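Local coordinates for protein thermospermine synthase (PDB 6BQ6) that probably transfers an aminopropyl group from decarboxylated S-adenosylmethionine to spermidine, yielding thermospermine, a plant tetraamine, at residues 241-253 with 289-301. Residues are numbered along the deposited sequence; the frame is centred on the assembly and turned at random.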
loop_
_atom_site.group_PDB
_atom_site.type_symbol
_atom_site.label_atom_id
_atom_site.label_comp_id
_atom_site.label_asym_id
_atom_site.label_seq_id
_atom_site.Cartn_x
_atom_site.Cartn_y
_atom_site.Cartn_z
ATOM N N PHE B 241 11.151 -40.982 11.709
ATOM C CA PHE B 241 12.478 -41.054 12.299
ATOM C C PHE B 241 12.398 -41.044 13.812
ATOM O O PHE B 241 11.477 -40.439 14.390
ATOM C CB PHE B 241 13.288 -39.793 11.898
ATOM C CG PHE B 241 13.651 -39.734 10.444
ATOM C CD1 PHE B 241 14.792 -40.365 9.985
ATOM C CD2 PHE B 241 12.862 -39.053 9.544
ATOM C CE1 PHE B 241 15.129 -40.321 8.640
ATOM C CE2 PHE B 241 13.192 -38.989 8.222
ATOM C CZ PHE B 241 14.334 -39.620 7.758
ATOM N N LYS B 242 13.389 -41.661 14.462
ATOM C CA LYS B 242 13.409 -41.755 15.913
ATOM C C LYS B 242 13.674 -40.464 16.610
ATOM O O LYS B 242 12.996 -40.151 17.581
ATOM C CB LYS B 242 14.437 -42.762 16.385
ATOM C CG LYS B 242 14.356 -42.961 17.888
ATOM C CD LYS B 242 14.892 -44.253 18.397
ATOM C CE LYS B 242 14.709 -44.316 19.905
ATOM N NZ LYS B 242 13.274 -44.432 20.316
ATOM N N TYR B 243 14.653 -39.713 16.098
ATOM C CA TYR B 243 15.085 -38.476 16.725
ATOM C C TYR B 243 14.721 -37.306 15.798
ATOM O O TYR B 243 15.112 -37.297 14.627
ATOM C CB TYR B 243 16.577 -38.533 16.949
ATOM C CG TYR B 243 17.007 -39.701 17.783
ATOM C CD1 TYR B 243 16.803 -39.717 19.145
ATOM C CD2 TYR B 243 17.617 -40.803 17.189
ATOM C CE1 TYR B 243 17.194 -40.822 19.909
ATOM C CE2 TYR B 243 18.003 -41.896 17.933
ATOM C CZ TYR B 243 17.796 -41.908 19.269
ATOM O OH TYR B 243 18.239 -43.062 19.937
ATOM N N VAL B 244 13.931 -36.357 16.320
ATOM C CA VAL B 244 13.451 -35.250 15.497
ATOM C C VAL B 244 13.620 -34.015 16.319
ATOM O O VAL B 244 13.135 -33.971 17.448
ATOM C CB VAL B 244 11.988 -35.471 15.032
ATOM C CG1 VAL B 244 11.519 -34.323 14.146
ATOM C CG2 VAL B 244 11.875 -36.774 14.279
ATOM N N VAL B 245 14.381 -33.056 15.812
ATOM C CA VAL B 245 14.752 -31.828 16.536
ATOM C C VAL B 245 14.316 -30.607 15.741
ATOM O O VAL B 245 14.959 -30.255 14.786
ATOM C CB VAL B 245 16.277 -31.790 16.842
ATOM C CG1 VAL B 245 16.677 -30.481 17.516
ATOM C CG2 VAL B 245 16.744 -32.977 17.678
ATOM N N PRO B 246 13.219 -29.949 16.157
ATOM C CA PRO B 246 12.755 -28.730 15.524
ATOM C C PRO B 246 13.509 -27.558 16.138
ATOM O O PRO B 246 13.867 -27.589 17.339
ATOM C CB PRO B 246 11.265 -28.675 15.886
ATOM C CG PRO B 246 11.192 -29.355 17.198
ATOM C CD PRO B 246 12.265 -30.424 17.190
ATOM N N TYR B 247 13.790 -26.585 15.297
ATOM C CA TYR B 247 14.523 -25.397 15.741
ATOM C C TYR B 247 14.188 -24.203 14.908
ATOM O O TYR B 247 13.612 -24.315 13.815
ATOM C CB TYR B 247 16.020 -25.683 15.803
ATOM C CG TYR B 247 16.701 -25.963 14.503
ATOM C CD1 TYR B 247 16.636 -27.207 13.932
ATOM C CD2 TYR B 247 17.524 -25.010 13.912
ATOM C CE1 TYR B 247 17.304 -27.481 12.756
ATOM C CE2 TYR B 247 18.217 -25.292 12.738
ATOM C CZ TYR B 247 18.126 -26.522 12.190
ATOM O OH TYR B 247 18.728 -26.821 10.991
ATOM N N SER B 248 14.412 -23.017 15.457
ATOM C CA SER B 248 13.960 -21.804 14.796
ATOM C C SER B 248 14.838 -20.597 15.060
ATOM O O SER B 248 15.633 -20.584 16.011
ATOM C CB SER B 248 12.506 -21.517 15.200
ATOM O OG SER B 248 12.408 -21.215 16.598
ATOM N N ALA B 249 14.684 -19.581 14.238
ATOM C CA ALA B 249 15.477 -18.355 14.369
ATOM C C ALA B 249 14.805 -17.259 13.617
ATOM O O ALA B 249 14.200 -17.482 12.599
ATOM C CB ALA B 249 16.877 -18.596 13.800
ATOM N N HIS B 250 14.952 -16.041 14.114
ATOM C CA HIS B 250 14.408 -14.892 13.409
ATOM C C HIS B 250 15.179 -14.515 12.171
ATOM O O HIS B 250 16.411 -14.425 12.216
ATOM C CB HIS B 250 14.460 -13.702 14.375
ATOM C CG HIS B 250 13.796 -12.444 13.860
ATOM N ND1 HIS B 250 14.472 -11.260 13.720
ATOM C CD2 HIS B 250 12.539 -12.205 13.432
ATOM C CE1 HIS B 250 13.674 -10.348 13.201
ATOM N NE2 HIS B 250 12.486 -10.900 13.024
ATOM N N ILE B 251 14.448 -14.222 11.100
ATOM C CA ILE B 251 15.039 -13.708 9.878
ATOM C C ILE B 251 14.339 -12.358 9.551
ATOM O O ILE B 251 13.191 -12.325 9.204
ATOM C CB ILE B 251 14.938 -14.720 8.756
ATOM C CG1 ILE B 251 15.770 -15.977 9.143
ATOM C CG2 ILE B 251 15.508 -14.156 7.457
ATOM C CD1 ILE B 251 15.347 -17.165 8.385
ATOM N N PRO B 252 15.030 -11.254 9.756
ATOM C CA PRO B 252 14.355 -9.953 9.709
ATOM C C PRO B 252 13.605 -9.725 8.423
ATOM O O PRO B 252 12.473 -9.259 8.469
ATOM C CB PRO B 252 15.508 -8.949 9.876
ATOM C CG PRO B 252 16.516 -9.680 10.642
ATOM C CD PRO B 252 16.405 -11.124 10.265
ATOM N N SER B 253 14.181 -10.111 7.289
ATOM C CA SER B 253 13.544 -9.856 6.001
ATOM C C SER B 253 12.300 -10.693 5.788
ATOM O O SER B 253 11.464 -10.351 4.957
ATOM C CB SER B 253 14.495 -10.099 4.839
ATOM O OG SER B 253 14.967 -11.411 4.805
ATOM N N TYR B 289 26.312 -16.332 11.995
ATOM C CA TYR B 289 25.110 -16.413 12.831
ATOM C C TYR B 289 25.268 -17.468 13.914
ATOM O O TYR B 289 24.918 -17.246 15.057
ATOM C CB TYR B 289 23.842 -16.740 12.024
ATOM C CG TYR B 289 22.639 -16.776 12.926
ATOM C CD1 TYR B 289 22.123 -15.624 13.463
ATOM C CD2 TYR B 289 22.064 -17.985 13.274
ATOM C CE1 TYR B 289 21.022 -15.681 14.337
ATOM C CE2 TYR B 289 21.007 -18.038 14.113
ATOM C CZ TYR B 289 20.509 -16.937 14.653
ATOM O OH TYR B 289 19.449 -17.069 15.522
ATOM N N LEU B 290 25.739 -18.643 13.541
ATOM C CA LEU B 290 25.562 -19.823 14.348
ATOM C C LEU B 290 26.847 -20.193 15.127
ATOM O O LEU B 290 27.893 -20.394 14.522
ATOM C CB LEU B 290 25.136 -20.949 13.417
ATOM C CG LEU B 290 24.543 -22.122 14.138
ATOM C CD1 LEU B 290 23.091 -21.907 14.550
ATOM C CD2 LEU B 290 24.664 -23.318 13.240
ATOM N N ASP B 291 26.772 -20.202 16.458
ATOM C CA ASP B 291 27.688 -20.940 17.314
ATOM C C ASP B 291 26.867 -21.976 18.073
ATOM O O ASP B 291 25.636 -22.078 17.878
ATOM C CB ASP B 291 28.563 -20.048 18.219
ATOM C CG ASP B 291 27.788 -19.223 19.200
ATOM O OD1 ASP B 291 26.537 -19.404 19.358
ATOM O OD2 ASP B 291 28.420 -18.325 19.831
ATOM N N GLY B 292 27.517 -22.761 18.933
ATOM C CA GLY B 292 26.811 -23.818 19.618
ATOM C C GLY B 292 25.718 -23.338 20.522
ATOM O O GLY B 292 24.604 -23.940 20.526
ATOM N N LYS B 293 25.980 -22.261 21.256
ATOM C CA LYS B 293 24.946 -21.703 22.126
ATOM C C LYS B 293 23.719 -21.245 21.344
ATOM O O LYS B 293 22.566 -21.427 21.771
ATOM C CB LYS B 293 25.476 -20.531 22.960
ATOM C CG LYS B 293 26.206 -20.899 24.245
ATOM C CD LYS B 293 26.424 -19.574 24.990
ATOM C CE LYS B 293 27.140 -19.730 26.304
ATOM N NZ LYS B 293 27.023 -18.448 27.067
ATOM N N THR B 294 23.968 -20.688 20.174
ATOM C CA THR B 294 22.878 -20.265 19.293
ATOM C C THR B 294 22.009 -21.436 18.898
ATOM O O THR B 294 20.764 -21.350 18.949
ATOM C CB THR B 294 23.384 -19.512 18.049
ATOM O OG1 THR B 294 24.220 -18.414 18.431
ATOM C CG2 THR B 294 22.220 -18.923 17.256
ATOM N N PHE B 295 22.638 -22.555 18.511
ATOM C CA PHE B 295 21.848 -23.714 18.156
ATOM C C PHE B 295 21.042 -24.261 19.317
ATOM O O PHE B 295 19.857 -24.611 19.153
ATOM C CB PHE B 295 22.702 -24.828 17.520
ATOM C CG PHE B 295 21.876 -25.995 17.170
ATOM C CD1 PHE B 295 20.978 -25.869 16.129
ATOM C CD2 PHE B 295 21.826 -27.111 17.978
ATOM C CE1 PHE B 295 20.063 -26.872 15.841
ATOM C CE2 PHE B 295 20.923 -28.132 17.681
ATOM C CZ PHE B 295 20.053 -27.993 16.610
ATOM N N VAL B 296 21.640 -24.320 20.499
ATOM C CA VAL B 296 20.921 -24.825 21.673
ATOM C C VAL B 296 19.737 -23.926 21.972
ATOM O O VAL B 296 18.654 -24.447 22.221
ATOM C CB VAL B 296 21.851 -25.007 22.886
ATOM C CG1 VAL B 296 21.039 -25.152 24.187
ATOM C CG2 VAL B 296 22.779 -26.173 22.599
ATOM N N SER B 297 19.927 -22.612 21.858
ATOM C CA SER B 297 18.834 -21.626 22.048
ATOM C C SER B 297 17.733 -21.832 20.988
ATOM O O SER B 297 16.539 -21.944 21.316
ATOM C CB SER B 297 19.379 -20.195 21.928
ATOM O OG SER B 297 18.283 -19.247 22.072
ATOM N N SER B 298 18.152 -21.969 19.731
ATOM C CA SER B 298 17.222 -22.208 18.610
ATOM C C SER B 298 16.393 -23.443 18.786
ATOM O O SER B 298 15.228 -23.473 18.353
ATOM C CB SER B 298 17.948 -22.338 17.264
ATOM O OG SER B 298 18.456 -21.044 16.917
ATOM N N SER B 299 16.996 -24.473 19.358
ATOM C CA SER B 299 16.320 -25.755 19.544
ATOM C C SER B 299 15.511 -25.864 20.847
ATOM O O SER B 299 14.942 -26.894 21.152
ATOM C CB SER B 299 17.307 -26.894 19.334
ATOM O OG SER B 299 18.274 -26.877 20.318
ATOM N N THR B 300 15.466 -24.787 21.606
ATOM C CA THR B 300 14.634 -24.716 22.786
ATOM C C THR B 300 13.489 -23.830 22.381
ATOM O O THR B 300 13.598 -22.594 22.406
ATOM C CB THR B 300 15.385 -24.056 23.970
ATOM O OG1 THR B 300 16.648 -24.721 24.219
ATOM C CG2 THR B 300 14.498 -24.068 25.215
ATOM N N LEU B 301 12.380 -24.430 22.062
ATOM C CA LEU B 301 11.240 -23.667 21.571
ATOM C C LEU B 301 10.514 -23.099 22.798
ATOM O O LEU B 301 10.743 -23.555 23.918
ATOM C CB LEU B 301 10.319 -24.578 20.783
ATOM C CG LEU B 301 11.092 -25.155 19.589
ATOM C CD1 LEU B 301 10.197 -26.074 18.854
ATOM C CD2 LEU B 301 11.614 -24.041 18.709
HETATM O O HOH W 1 13.806 -28.778 19.699
#
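Tyr247 and Phe295 meet in a T-shaped (edge-to-face) stack, the phenyl rim of Phe295 pointing at the phenol face of Tyr247 with the planes at 71° and the centroids 5.1 Å apart. Phe295 CE1 sits over the middle of that face, 3.7 Å from Tyr247 CG. With CG set between its backbone N and carbonyl carbon (chi1 66°), Tyr247 turns its ring toward Phe295, with Ser298 CB at the ring edge; its OH hydrogen-bonds Cys90 O. Without the ring, as with an alanine here, the Phe295 edge is likely to lose its aromatic face and Cys90 O its phenol donor. Leu301 spans the other side of the strand: CD1 rests 3.8 Å from Pro246 CG, while CD2 lies against Ser248 OG. Between these side-chain contacts the end of the helix is tied to the strand by backbone, Ser248 N donating to Ser298 O over 3.0 Å. Ser298 OG lies 3.0 Å from Ser248 O and 3.1 Å from Thr294 O, two acceptors for its single proton. A water adds a bridge, donating to Pro246 O and Ser299 O. Further along, Ala249 CB touches Tyr289 OH at 3.5 Å. Asp291, the N-cap of helix 292-298, forms a salt bridge with Arg306 of a second subunit. Helix 292-298 thus crosses strand 243-251, an outermost strand of the Rossmann-like seven-stranded sheet, at 109°. Strand 256-264 pairs with the inner edge of strand 243-251, helix 84-98 contributes Pro94 beside both Tyr247 and Phe295, and helix 230-238 packs on Pro246.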